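Local structure of T-lymphoma invasion and metastasis-inducing protein 1 (Homo sapiens, 4K2P) at residues 39-44 / 110-115; 195-200 / 205-210. The protein is a Rac guanine nucleotide exchange factor whose PH-CC-Ex region probably binds phosphoinositides and protein partners such as Par-3. The protein carries 5 engineered substitutions. All blocks are in the same frame, centred on the assembly; numbering follows the deposited sequence.

Contact 1. Residues 39-44 / 110-115; sequences YWVSLK and ENWITA
Val41 and Leu43, both facing the same side of their strand, supply the apolar half of this buried contact with Trp112 and Ala115. Methyl CG1 of Val41 lies 4.1 Å from CH2 of Trp112, at the far end of the indole, the valine stem and the ring running across each other at a slant. Further along the strand, Leu43 has CG anti to the backbone N (chi1 175°), which sends its branch out to the helix, where CD2 packs 4.0 Å from CB of Ala115. Strand 37-44 belongs to the curved antiparallel sheet of a PH domain, and helix 106-128 is its C-terminal helix, packed against one end of that sheet; Trp112 is probably the tryptophan characteristic of this helix. Phe89 meets its ring and Lys10 makes a cation-pi contact with it. Two main-chain oxygens also come up against carbon. Val41 O lies in the indole plane at the ring edge, 3.4 Å from CH2 of Trp112, while Ala115 O is 3.5 Å from CD2 of Leu43. Across the two segments the meeting is one of packing; inside the helix, Glu110 O accepts both Thr114 N and Thr114 OG1, which approach from opposite faces of its carbonyl plane, the hydroxyl at 3.0 Å.

Contact 2. Residues 195-200 / 205-210; sequences FRCYLA and GELPNP
The Pro208 ring meets helix 168-203 through CB, CG and CD: CG sits 3.8 Å from SG of Cys197 and 3.9 Å from CB of Arg196, and CD touches the same sulfur. Around the planar carbonyl of Ala200, Gly205 N donates a hydrogen bond of 3.0 Å to Ala200 O, bent at the hydrogen (131°) but only 15° off the carbonyl plane. Reaching back five residues, it resembles the outer bond of a Schellman motif and turns the chain back along the helix it has just left. Ala200 CB then rests 3.6 Å from Glu206 O. With CG anti to its carbonyl carbon (chi1 -69°), Leu207 bends back to the helix, and CD2 reaches to 3.9 Å from CB of Ala200 and 3.7 Å from Cys197 O. An alanine in place of Pro208 would probably leave Cys197 SG without its ring partner and the returning loop freer to move. The guanidinium of Arg196 leads away to a salt bridge with Glu145, and Asn209 caps helix 210-214 through Arg212 N. Gln77 of strand 75-78 touches Cys197, Leu207 and Pro210; Cys197 also meets His117 of helix 106-128, while Phe195, turned away from the loop, packs on helix 133-161.

From the N terminus, strand 37-44 comes first, and contact 1 closes a long loop of 65 residues, about a third of it strand, when helix 106-128 packs back against it. The chain then runs through helix 133-161 into helix 168-203, at whose C-terminal end contact 2 closes a short loop, four residues lying between its segments, three of them the last turn of the helix. The two loops therefore follow one another, neither nesting nor crossing, with centres about 17 Å apart. They do meet in space: Ile113 CG2 and Leu207 CD1 are 4.2 Å apart. Helix 106-128 thus lies between strand 37-44 and the loop 205-210, joining the PH domain to the CC-Ex region.

Contact 1. Residues 39-44 / 110-115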
loop_
_atom_site.group_PDB
_atom_site.type_symbol
_atom_site.label_atom_id
_atom_site.label_comp_id
_atom_site.label_asym_id
_atom_site.label_seq_id
_atom_site.Cartn_x
_atom_site.Cartn_y
_atom_site.Cartn_z
ATOM N N TYR A 39 21.943 0.198 1.212
ATOM C CA TYR A 39 21.951 1.368 0.356
ATOM C C TYR A 39 21.836 2.610 1.208
ATOM O O TYR A 39 21.302 2.568 2.306
ATOM C CB TYR A 39 20.781 1.354 -0.624
ATOM C CG TYR A 39 20.801 0.276 -1.664
ATOM C CD1 TYR A 39 21.551 0.418 -2.817
ATOM C CD2 TYR A 39 20.031 -0.871 -1.516
ATOM C CE1 TYR A 39 21.554 -0.562 -3.790
ATOM C CE2 TYR A 39 20.026 -1.852 -2.482
ATOM C CZ TYR A 39 20.789 -1.693 -3.617
ATOM O OH TYR A 39 20.790 -2.672 -4.582
ATOM N N TRP A 40 22.340 3.716 0.695
ATOM C CA TRP A 40 21.893 5.022 1.136
ATOM C C TRP A 40 20.586 5.330 0.396
ATOM O O TRP A 40 20.553 5.393 -0.824
ATOM C CB TRP A 40 22.942 6.086 0.852
ATOM C CG TRP A 40 22.576 7.424 1.384
ATOM C CD1 TRP A 40 22.120 8.495 0.671
ATOM C CD2 TRP A 40 22.624 7.841 2.750
ATOM N NE1 TRP A 40 21.890 9.553 1.511
ATOM C CE2 TRP A 40 22.190 9.177 2.792
ATOM C CE3 TRP A 40 22.995 7.214 3.942
ATOM C CZ2 TRP A 40 22.114 9.900 3.981
ATOM C CZ3 TRP A 40 22.917 7.931 5.119
ATOM C CH2 TRP A 40 22.481 9.258 5.133
ATOM N N VAL A 41 19.506 5.488 1.137
ATOM C CA VAL A 41 18.191 5.683 0.545
ATOM C C VAL A 41 17.752 7.109 0.792
ATOM O O VAL A 41 17.771 7.571 1.918
ATOM C CB VAL A 41 17.164 4.694 1.125
ATOM C CG1 VAL A 41 15.769 4.933 0.527
ATOM C CG2 VAL A 41 17.621 3.274 0.858
ATOM N N SER A 42 17.332 7.787 -0.272
ATOM C CA SER A 42 16.989 9.193 -0.218
ATOM C C SER A 42 15.627 9.447 -0.859
ATOM O O SER A 42 15.413 9.166 -2.029
ATOM C CB SER A 42 18.064 10.018 -0.922
ATOM O OG SER A 42 17.780 11.397 -0.847
ATOM N N LEU A 43 14.720 10.002 -0.071
ATOM C CA LEU A 43 13.382 10.342 -0.516
ATOM C C LEU A 43 13.352 11.767 -1.031
ATOM O O LEU A 43 13.450 12.709 -0.252
ATOM C CB LEU A 43 12.401 10.181 0.648
ATOM C CG LEU A 43 10.951 10.592 0.418
ATOM C CD1 LEU A 43 10.307 9.702 -0.631
ATOM C CD2 LEU A 43 10.178 10.538 1.730
ATOM N N LYS A 44 13.203 11.927 -2.340
ATOM C CA LYS A 44 13.034 13.247 -2.941
ATOM C C LYS A 44 11.768 13.221 -3.775
ATOM O O LYS A 44 11.598 12.358 -4.633
ATOM C CB LYS A 44 14.246 13.628 -3.798
ATOM N N GLU A 110 9.612 4.788 12.628
ATOM C CA GLU A 110 8.438 5.646 12.610
ATOM C C GLU A 110 8.708 6.899 11.791
ATOM O O GLU A 110 7.815 7.422 11.144
ATOM C CB GLU A 110 8.025 6.038 14.030
ATOM C CG GLU A 110 7.304 4.948 14.807
ATOM C CD GLU A 110 7.248 5.236 16.304
ATOM O OE1 GLU A 110 7.758 6.294 16.733
ATOM O OE2 GLU A 110 6.685 4.407 17.052
ATOM N N ASN A 111 9.943 7.384 11.817
ATOM C CA ASN A 111 10.292 8.572 11.049
ATOM C C ASN A 111 10.256 8.310 9.547
ATOM O O ASN A 111 9.867 9.179 8.774
ATOM C CB ASN A 111 11.667 9.092 11.462
ATOM C CG ASN A 111 11.631 9.825 12.785
ATOM O OD1 ASN A 111 10.580 10.309 13.212
ATOM N ND2 ASN A 111 12.783 9.915 13.443
ATOM N N TRP A 112 10.666 7.114 9.137
ATOM C CA TRP A 112 10.626 6.738 7.729
ATOM C C TRP A 112 9.173 6.601 7.275
ATOM O O TRP A 112 8.812 7.046 6.187
ATOM C CB TRP A 112 11.397 5.436 7.490
ATOM C CG TRP A 112 12.846 5.648 7.165
ATOM C CD1 TRP A 112 13.930 5.389 7.973
ATOM C CD2 TRP A 112 13.375 6.178 5.946
ATOM N NE1 TRP A 112 15.098 5.733 7.319
ATOM C CE2 TRP A 112 14.782 6.214 6.074
ATOM C CE3 TRP A 112 12.796 6.625 4.755
ATOM C CZ2 TRP A 112 15.611 6.674 5.056
ATOM C CZ3 TRP A 112 13.628 7.090 3.750
ATOM C CH2 TRP A 112 15.016 7.106 3.904
ATOM N N ILE A 113 8.334 6.001 8.116
ATOM C CA ILE A 113 6.931 5.827 7.767
ATOM C C ILE A 113 6.283 7.199 7.617
ATOM O O ILE A 113 5.535 7.444 6.675
ATOM C CB ILE A 113 6.177 4.983 8.819
ATOM C CG1 ILE A 113 6.640 3.526 8.729
ATOM C CG2 ILE A 113 4.665 5.056 8.587
ATOM C CD1 ILE A 113 6.001 2.594 9.721
ATOM N N THR A 114 6.618 8.103 8.526
ATOM C CA THR A 114 6.054 9.441 8.529
ATOM C C THR A 114 6.478 10.202 7.283
ATOM O O THR A 114 5.654 10.848 6.648
ATOM C CB THR A 114 6.475 10.207 9.783
ATOM O OG1 THR A 114 5.819 9.632 10.915
ATOM C CG2 THR A 114 6.093 11.679 9.704
ATOM N N ALA A 115 7.748 10.094 6.911
ATOM C CA ALA A 115 8.280 10.854 5.783
ATOM C C ALA A 115 7.686 10.368 4.462
ATOM O O ALA A 115 7.338 11.173 3.599
ATOM C CB ALA A 115 9.793 10.760 5.743
#

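Contact 2. Residues 195-200 / 205-210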
loop_
_atom_site.group_PDB
_atom_site.type_symbol
_atom_site.label_atom_id
_atom_site.label_comp_id
_atom_site.label_asym_id
_atom_site.label_seq_id
_atom_site.Cartn_x
_atom_site.Cartn_y
_atom_site.Cartn_z
ATOM N N PHE A 195 -5.501 6.403 2.905
ATOM C CA PHE A 195 -5.677 7.820 3.184
ATOM C C PHE A 195 -5.626 8.059 4.680
ATOM O O PHE A 195 -5.148 9.095 5.124
ATOM C CB PHE A 195 -6.982 8.353 2.588
ATOM C CG PHE A 195 -6.908 8.599 1.109
ATOM C CD1 PHE A 195 -6.113 9.611 0.610
ATOM C CD2 PHE A 195 -7.627 7.826 0.220
ATOM C CE1 PHE A 195 -6.034 9.847 -0.751
ATOM C CE2 PHE A 195 -7.548 8.060 -1.147
ATOM C CZ PHE A 195 -6.750 9.071 -1.627
ATOM N N ARG A 196 -6.096 7.093 5.461
ATOM C CA ARG A 196 -6.031 7.215 6.910
ATOM C C ARG A 196 -4.591 7.113 7.404
ATOM O O ARG A 196 -4.239 7.673 8.441
ATOM C CB ARG A 196 -6.900 6.156 7.577
ATOM C CG ARG A 196 -8.365 6.525 7.601
ATOM C CD ARG A 196 -9.216 5.430 8.203
ATOM N NE ARG A 196 -10.612 5.850 8.284
ATOM C CZ ARG A 196 -11.654 5.027 8.297
ATOM N NH1 ARG A 196 -11.477 3.714 8.212
ATOM N NH2 ARG A 196 -12.879 5.524 8.385
ATOM N N CYS A 197 -3.761 6.394 6.665
ATOM C CA CYS A 197 -2.348 6.338 6.989
ATOM C C CYS A 197 -1.713 7.699 6.740
ATOM O O CYS A 197 -0.931 8.191 7.558
ATOM C CB CYS A 197 -1.634 5.269 6.163
ATOM S SG CYS A 197 -1.874 3.587 6.743
ATOM N N TYR A 198 -2.048 8.301 5.601
ATOM C CA TYR A 198 -1.492 9.603 5.221
ATOM C C TYR A 198 -1.897 10.664 6.223
ATOM O O TYR A 198 -1.091 11.493 6.644
ATOM C CB TYR A 198 -1.977 10.023 3.835
ATOM C CG TYR A 198 -1.560 9.125 2.698
ATOM C CD1 TYR A 198 -0.673 8.064 2.888
ATOM C CD2 TYR A 198 -2.059 9.341 1.426
ATOM C CE1 TYR A 198 -0.302 7.254 1.828
ATOM C CE2 TYR A 198 -1.699 8.548 0.377
ATOM C CZ TYR A 198 -0.827 7.499 0.576
ATOM O OH TYR A 198 -0.484 6.726 -0.504
ATOM N N LEU A 199 -3.166 10.630 6.602
ATOM C CA LEU A 199 -3.715 11.622 7.508
ATOM C C LEU A 199 -3.074 11.483 8.876
ATOM O O LEU A 199 -2.752 12.475 9.518
ATOM C CB LEU A 199 -5.233 11.479 7.618
ATOM C CG LEU A 199 -5.926 12.502 8.520
ATOM C CD1 LEU A 199 -5.695 13.928 8.029
ATOM C CD2 LEU A 199 -7.406 12.209 8.610
ATOM N N ALA A 200 -2.894 10.242 9.319
ATOM C CA ALA A 200 -2.317 9.979 10.630
ATOM C C ALA A 200 -0.882 10.485 10.679
ATOM O O ALA A 200 -0.430 11.031 11.686
ATOM C CB ALA A 200 -2.372 8.499 10.943
ATOM N N GLY A 205 -0.869 11.151 14.604
ATOM C CA GLY A 205 -1.727 10.185 15.277
ATOM C C GLY A 205 -1.319 8.753 14.974
ATOM O O GLY A 205 -0.375 8.519 14.224
ATOM N N GLU A 206 -2.027 7.790 15.559
ATOM C CA GLU A 206 -1.701 6.381 15.352
ATOM C C GLU A 206 -2.309 5.888 14.041
ATOM O O GLU A 206 -3.361 6.364 13.620
ATOM C CB GLU A 206 -2.172 5.528 16.536
ATOM C CG GLU A 206 -3.675 5.423 16.709
ATOM C CD GLU A 206 -4.056 4.641 17.958
ATOM O OE1 GLU A 206 -3.169 3.976 18.536
ATOM O OE2 GLU A 206 -5.241 4.691 18.359
ATOM N N LEU A 207 -1.629 4.953 13.388
ATOM C CA LEU A 207 -2.076 4.445 12.099
ATOM C C LEU A 207 -3.317 3.568 12.268
ATOM O O LEU A 207 -3.549 3.032 13.348
ATOM C CB LEU A 207 -0.965 3.637 11.427
ATOM C CG LEU A 207 0.277 4.366 10.912
ATOM C CD1 LEU A 207 1.179 3.370 10.204
ATOM C CD2 LEU A 207 -0.060 5.527 9.999
ATOM N N PRO A 208 -4.116 3.418 11.197
ATOM C CA PRO A 208 -5.328 2.592 11.261
ATOM C C PRO A 208 -4.998 1.128 11.514
ATOM O O PRO A 208 -3.915 0.686 11.149
ATOM C CB PRO A 208 -5.962 2.779 9.880
ATOM C CG PRO A 208 -4.848 3.221 9.004
ATOM C CD PRO A 208 -3.951 4.038 9.873
ATOM N N ASN A 209 -5.932 0.395 12.114
ATOM C CA ASN A 209 -5.701 -0.984 12.538
ATOM C C ASN A 209 -5.532 -1.952 11.356
ATOM O O ASN A 209 -6.433 -2.079 10.536
ATOM C CB ASN A 209 -6.858 -1.440 13.431
ATOM C CG ASN A 209 -6.613 -2.800 14.063
ATOM O OD1 ASN A 209 -6.510 -3.808 13.374
ATOM N ND2 ASN A 209 -6.513 -2.827 15.387
ATOM N N PRO A 210 -4.383 -2.654 11.272
ATOM C CA PRO A 210 -4.177 -3.561 10.132
ATOM C C PRO A 210 -5.121 -4.770 10.127
ATOM O O PRO A 210 -5.543 -5.206 9.056
ATOM C CB PRO A 210 -2.722 -4.035 10.305
ATOM C CG PRO A 210 -2.123 -3.177 11.360
ATOM C CD PRO A 210 -3.243 -2.683 12.207
#